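Local coordinates for protein 3,4-dihydroxybenzoate decarboxylase (Enterobacter cloacae, PDB 5NY5) that decarboxylates 3,4-dihydroxybenzoate and also carboxylates catechols at the para position, as a prenylated-flavin-dependent enzyme of the UbiD family, at residues E345-F350 with A385-A390; I399-D404 with L414-T419. All coordinates share one frame; numbering follows the deposited sequence.

Interaction 1: residues E345-F350 with A385-A390; sequences EAIPGF and ALIALA
Ile387 reaches across to the end of helix 324-346 with its terminal methyl, CD1. That methyl lies 3.6 Å from CB of Ala346. It also meets CD1 of Ile347 more loosely, at 4.3 Å, methyl to methyl. The reach comes from the torsions of Ile387. CG1 stands anti to the carbonyl carbon (chi1 -64°), and the extended chi2 of 171° carries CD1 away from its own helix, 380-391. Only 85 Å² is buried in all, and Ile387 supplies 45 Å² of it.

The contact falls where helix 324-346 ends. Ala346 is its last helical residue, and Ile347 is the first to leave helical backbone angles. Beyond it the chain turns through Pro348 and Gly349 toward strand 351-356. Ile387 also touches Ala342 and Val343, so it packs along the last turn of helix 324-346. It also packs on Ala390 of a second subunit, and Ala390 here meets Ile387 of that subunit. The same isoleucine therefore has neighbours in its own domain and in a second subunit. The pairing is purely apolar: Ile387 and Ile347 are buried, Ala346 is exposed, and dispersion and exclusion of water would hold the methyls together, not directed bonds.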
loop_
_atom_site.group_PDB
_atom_site.type_symbol
_atom_site.label_atom_id
_atom_site.label_comp_id
_atom_site.label_asym_id
_atom_site.label_seq_id
_atom_site.Cartn_x
_atom_site.Cartn_y
_atom_site.Cartn_z
ATOM N N GLU A 345 20.224 -16.997 -21.253
ATOM C CA GLU A 345 21.234 -17.607 -20.399
ATOM C C GLU A 345 20.631 -18.046 -19.067
ATOM O O GLU A 345 20.869 -19.167 -18.604
ATOM C CB GLU A 345 22.382 -16.624 -20.178
ATOM C CG GLU A 345 23.530 -17.173 -19.359
ATOM C CD GLU A 345 24.137 -16.129 -18.440
ATOM O OE1 GLU A 345 23.489 -15.778 -17.431
ATOM O OE2 GLU A 345 25.258 -15.655 -18.728
ATOM N N ALA A 346 19.833 -17.180 -18.443
ATOM C CA ALA A 346 19.297 -17.496 -17.126
ATOM C C ALA A 346 18.124 -18.464 -17.202
ATOM O O ALA A 346 18.021 -19.380 -16.378
ATOM C CB ALA A 346 18.888 -16.212 -16.407
ATOM N N ILE A 347 17.228 -18.282 -18.171
ATOM C CA ILE A 347 16.045 -19.131 -18.310
ATOM C C ILE A 347 15.936 -19.597 -19.756
ATOM O O ILE A 347 15.256 -18.950 -20.564
ATOM C CB ILE A 347 14.765 -18.395 -17.878
ATOM C CG1 ILE A 347 15.038 -17.459 -16.701
ATOM C CG2 ILE A 347 13.689 -19.389 -17.487
ATOM C CD1 ILE A 347 13.864 -16.582 -16.347
ATOM N N PRO A 348 16.575 -20.703 -20.129
ATOM C CA PRO A 348 16.566 -21.120 -21.538
ATOM C C PRO A 348 15.180 -21.534 -22.011
ATOM O O PRO A 348 14.450 -22.246 -21.317
ATOM C CB PRO A 348 17.539 -22.305 -21.562
ATOM C CG PRO A 348 18.375 -22.145 -20.327
ATOM C CD PRO A 348 17.468 -21.536 -19.310
ATOM N N GLY A 349 14.828 -21.082 -23.213
ATOM C CA GLY A 349 13.582 -21.467 -23.842
ATOM C C GLY A 349 12.344 -20.766 -23.331
ATOM O O GLY A 349 11.238 -21.118 -23.757
ATOM N N PHE A 350 12.488 -19.784 -22.444
ATOM C CA PHE A 350 11.347 -19.124 -21.819
ATOM C C PHE A 350 10.948 -17.866 -22.583
ATOM O O PHE A 350 9.811 -17.745 -23.045
ATOM C CB PHE A 350 11.679 -18.801 -20.358
ATOM C CG PHE A 350 10.519 -18.272 -19.562
ATOM C CD1 PHE A 350 9.344 -18.997 -19.455
ATOM C CD2 PHE A 350 10.616 -17.066 -18.890
ATOM C CE1 PHE A 350 8.286 -18.517 -18.715
ATOM C CE2 PHE A 350 9.560 -16.583 -18.143
ATOM C CZ PHE A 350 8.394 -17.309 -18.057
ATOM N N ALA A 385 11.487 -10.065 -15.974
ATOM C CA ALA A 385 11.427 -8.609 -15.903
ATOM C C ALA A 385 12.587 -8.048 -15.093
ATOM O O ALA A 385 13.154 -7.009 -15.448
ATOM C CB ALA A 385 10.092 -8.168 -15.306
ATOM N N LEU A 386 12.955 -8.725 -14.007
ATOM C CA LEU A 386 14.090 -8.276 -13.209
ATOM C C LEU A 386 15.394 -8.372 -13.991
ATOM O O LEU A 386 16.280 -7.525 -13.833
ATOM C CB LEU A 386 14.177 -9.088 -11.920
ATOM C CG LEU A 386 12.974 -8.941 -10.989
ATOM C CD1 LEU A 386 13.114 -9.849 -9.781
ATOM C CD2 LEU A 386 12.815 -7.498 -10.563
ATOM N N ILE A 387 15.536 -9.396 -14.832
ATOM C CA ILE A 387 16.761 -9.538 -15.611
ATOM C C ILE A 387 16.892 -8.391 -16.604
ATOM O O ILE A 387 17.964 -7.793 -16.747
ATOM C CB ILE A 387 16.798 -10.906 -16.312
ATOM C CG1 ILE A 387 16.855 -12.033 -15.285
ATOM C CG2 ILE A 387 17.995 -10.995 -17.230
ATOM C CD1 ILE A 387 16.685 -13.409 -15.885
ATOM N N ALA A 388 15.800 -8.055 -17.290
ATOM C CA ALA A 388 15.835 -6.962 -18.256
ATOM C C ALA A 388 16.145 -5.635 -17.575
ATOM O O ALA A 388 16.965 -4.850 -18.066
ATOM C CB ALA A 388 14.507 -6.885 -19.007
ATOM N N LEU A 389 15.488 -5.364 -16.444
ATOM C CA LEU A 389 15.777 -4.151 -15.688
ATOM C C LEU A 389 17.237 -4.097 -15.261
ATOM O O LEU A 389 17.867 -3.035 -15.301
ATOM C CB LEU A 389 14.865 -4.072 -14.465
ATOM C CG LEU A 389 13.394 -3.746 -14.715
ATOM C CD1 LEU A 389 12.580 -4.003 -13.464
ATOM C CD2 LEU A 389 13.246 -2.304 -15.159
ATOM N N ALA A 390 17.790 -5.237 -14.842
ATOM C CA ALA A 390 19.192 -5.279 -14.449
ATOM C C ALA A 390 20.114 -5.119 -15.649
ATOM O O ALA A 390 21.189 -4.524 -15.527
ATOM C CB ALA A 390 19.488 -6.589 -13.722
#

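Interaction 2: residues I399-D404 with L414-T419; sequences ILVDED and LWAMTT
Ile399 overlaps the end of the Met417 side chain, a selenomethionine in this model. Its CD1 lies 3.7 Å from CE of Met417 and 3.8 Å from SE of the same residue. One methyl therefore touches both the selenium and the terminal methyl. The two side chains cross at about a right angle. Ile399 is extended (chi2 176°), whereas Met417 bends at chi2 and again at chi3 (-87°). Those bends bring SE and CE toward the strand.

Two residues along the strand, Val401 places CG1 3.9 Å from CB of Ala416. The backbones come close here, with CA of Val401 and CA of Ala416 6.9 Å apart. The small alanine probably allows this close approach. Ile399 and Val401 point to the same side of strand 397-401, and helix 410-419 packs on that side. Leu400 points the other way, toward helix 380-391. Strand 397-401 lies in the middle of a mixed sheet, between strands 365-370 and 455-462, with a helix on either side, an alpha/beta layering within the C-terminal domain of the UbiD family.

Within helix 410-419, Thr418 OG1 donates to Leu414 O at 2.9 Å, and the hydroxyl stands well out of the carbonyl plane. Trp415 O accepts from both Thr418 N and Thr419 N. Thr419 OG1 lies over one face of the Trp415 ring, nearer its edge than its middle. Trp415 NE1 hydrogen-bonds to O of Pro291 of a third subunit. Past the strand, Asp404 OD1 forms a salt bridge with Arg420, next in sequence after Thr419.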
loop_
_atom_site.group_PDB
_atom_site.type_symbol
_atom_site.label_atom_id
_atom_site.label_comp_id
_atom_site.label_asym_id
_atom_site.label_seq_id
_atom_site.Cartn_x
_atom_site.Cartn_y
_atom_site.Cartn_z
ATOM N N ILE A 399 6.394 -4.659 -19.569
ATOM C CA ILE A 399 5.113 -5.329 -19.732
ATOM C C ILE A 399 5.387 -6.767 -20.140
ATOM O O ILE A 399 6.127 -7.015 -21.098
ATOM C CB ILE A 399 4.222 -4.615 -20.764
ATOM C CG1 ILE A 399 3.879 -3.210 -20.268
ATOM C CG2 ILE A 399 2.956 -5.408 -21.002
ATOM C CD1 ILE A 399 3.084 -2.389 -21.240
ATOM N N LEU A 400 4.806 -7.707 -19.403
ATOM C CA LEU A 400 4.933 -9.131 -19.673
ATOM C C LEU A 400 3.660 -9.639 -20.335
ATOM O O LEU A 400 2.563 -9.424 -19.815
ATOM C CB LEU A 400 5.188 -9.903 -18.377
ATOM C CG LEU A 400 6.361 -9.473 -17.497
ATOM C CD1 LEU A 400 6.180 -9.999 -16.088
ATOM C CD2 LEU A 400 7.665 -9.977 -18.081
ATOM N N VAL A 401 3.803 -10.315 -21.474
ATOM C CA VAL A 401 2.678 -10.904 -22.187
ATOM C C VAL A 401 3.053 -12.320 -22.607
ATOM O O VAL A 401 4.220 -12.705 -22.600
ATOM C CB VAL A 401 2.257 -10.072 -23.416
ATOM C CG1 VAL A 401 1.818 -8.685 -23.002
ATOM C CG2 VAL A 401 3.397 -9.990 -24.406
ATOM N N ASP A 402 2.036 -13.093 -22.987
ATOM C CA ASP A 402 2.219 -14.476 -23.398
ATOM C C ASP A 402 2.519 -14.565 -24.893
ATOM O O ASP A 402 2.546 -13.566 -25.615
ATOM C CB ASP A 402 0.988 -15.305 -23.042
ATOM C CG ASP A 402 0.749 -15.379 -21.552
ATOM O OD1 ASP A 402 1.577 -15.994 -20.847
ATOM O OD2 ASP A 402 -0.270 -14.828 -21.086
ATOM N N GLU A 403 2.743 -15.791 -25.368
ATOM C CA GLU A 403 3.168 -16.001 -26.745
ATOM C C GLU A 403 2.055 -15.769 -27.760
ATOM O O GLU A 403 2.347 -15.688 -28.956
ATOM C CB GLU A 403 3.734 -17.414 -26.911
ATOM C CG GLU A 403 2.713 -18.538 -26.775
ATOM C CD GLU A 403 2.415 -18.902 -25.331
ATOM O OE1 GLU A 403 2.574 -18.036 -24.448
ATOM O OE2 GLU A 403 2.028 -20.063 -25.076
ATOM N N ASP A 404 0.800 -15.655 -27.326
ATOM C CA ASP A 404 -0.304 -15.380 -28.236
ATOM C C ASP A 404 -0.655 -13.898 -28.295
ATOM O O ASP A 404 -1.771 -13.545 -28.688
ATOM C CB ASP A 404 -1.529 -16.211 -27.851
ATOM C CG ASP A 404 -2.075 -15.857 -26.484
ATOM O OD1 ASP A 404 -1.351 -15.218 -25.694
ATOM O OD2 ASP A 404 -3.231 -16.233 -26.199
ATOM N N LEU A 414 -2.388 -3.282 -25.209
ATOM C CA LEU A 414 -3.430 -2.761 -24.331
ATOM C C LEU A 414 -4.527 -3.791 -24.092
ATOM O O LEU A 414 -5.195 -3.750 -23.055
ATOM C CB LEU A 414 -4.015 -1.475 -24.911
ATOM C CG LEU A 414 -3.059 -0.285 -24.985
ATOM C CD1 LEU A 414 -3.683 0.879 -25.719
ATOM C CD2 LEU A 414 -2.635 0.145 -23.593
ATOM N N TRP A 415 -4.720 -4.721 -25.029
ATOM C CA TRP A 415 -5.691 -5.791 -24.819
ATOM C C TRP A 415 -5.263 -6.702 -23.675
ATOM O O TRP A 415 -6.067 -7.039 -22.800
ATOM C CB TRP A 415 -5.880 -6.596 -26.103
ATOM C CG TRP A 415 -6.721 -7.819 -25.906
ATOM C CD1 TRP A 415 -8.083 -7.881 -25.886
ATOM C CD2 TRP A 415 -6.257 -9.159 -25.697
ATOM N NE1 TRP A 415 -8.496 -9.172 -25.679
ATOM C CE2 TRP A 415 -7.394 -9.975 -25.558
ATOM C CE3 TRP A 415 -4.993 -9.743 -25.612
ATOM C CZ2 TRP A 415 -7.302 -11.347 -25.343
ATOM C CZ3 TRP A 415 -4.907 -11.104 -25.396
ATOM C CH2 TRP A 415 -6.053 -11.890 -25.263
ATOM N N ALA A 416 -3.997 -7.129 -23.677
ATOM C CA ALA A 416 -3.492 -7.937 -22.572
ATOM C C ALA A 416 -3.568 -7.180 -21.254
ATOM O O ALA A 416 -3.802 -7.786 -20.202
ATOM C CB ALA A 416 -2.056 -8.371 -22.853
HETATM N N MSE A 417 -3.391 -5.864 -21.297
HETATM C CA MSE A 417 -3.472 -5.011 -20.121
HETATM C C MSE A 417 -4.906 -4.774 -19.675
HETATM O O MSE A 417 -5.145 -4.212 -18.610
HETATM C CB MSE A 417 -2.795 -3.669 -20.392
HETATM C CG MSE A 417 -1.295 -3.767 -20.513
HETATM SE SE MSE A 417 -0.375 -2.314 -19.625
HETATM C CE MSE A 417 -0.386 -1.016 -21.064
ATOM N N THR A 418 -5.861 -5.200 -20.498
ATOM C CA THR A 418 -7.277 -5.034 -20.205
ATOM C C THR A 418 -7.928 -6.315 -19.698
ATOM O O THR A 418 -8.662 -6.284 -18.708
ATOM C CB THR A 418 -8.011 -4.527 -21.454
ATOM O OG1 THR A 418 -7.674 -3.155 -21.685
ATOM C CG2 THR A 418 -9.507 -4.643 -21.286
ATOM N N THR A 419 -7.662 -7.448 -20.344
ATOM C CA THR A 419 -8.334 -8.698 -20.019
ATOM C C THR A 419 -7.449 -9.696 -19.291
ATOM O O THR A 419 -7.931 -10.771 -18.926
ATOM C CB THR A 419 -8.878 -9.357 -21.292
ATOM O OG1 THR A 419 -7.788 -9.880 -22.062
ATOM C CG2 THR A 419 -9.648 -8.349 -22.126
#

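Overall arrangement
Interaction 1 and interaction 2 both lie in the C-terminal family domain, with centres about 18 Å apart. Both segments of interaction 1 come before those of interaction 2 along the chain. After a short loop, helix 380-391 is followed by strand 397-401, so the second half of interaction 1 precedes the first half of interaction 2. The two meet where CB of Ala385 lies 4.1 Å from CD2 of Leu400. Helix 380-391 is the crossover between the parallel neighbouring strands 365-370 and 397-401, a beta-alpha-beta unit that ties both interactions to one sheet. Each contact also has another subunit beside it, so this domain contributes to the six-chain assembly, while both contacts lie away from the flavin and manganese sites.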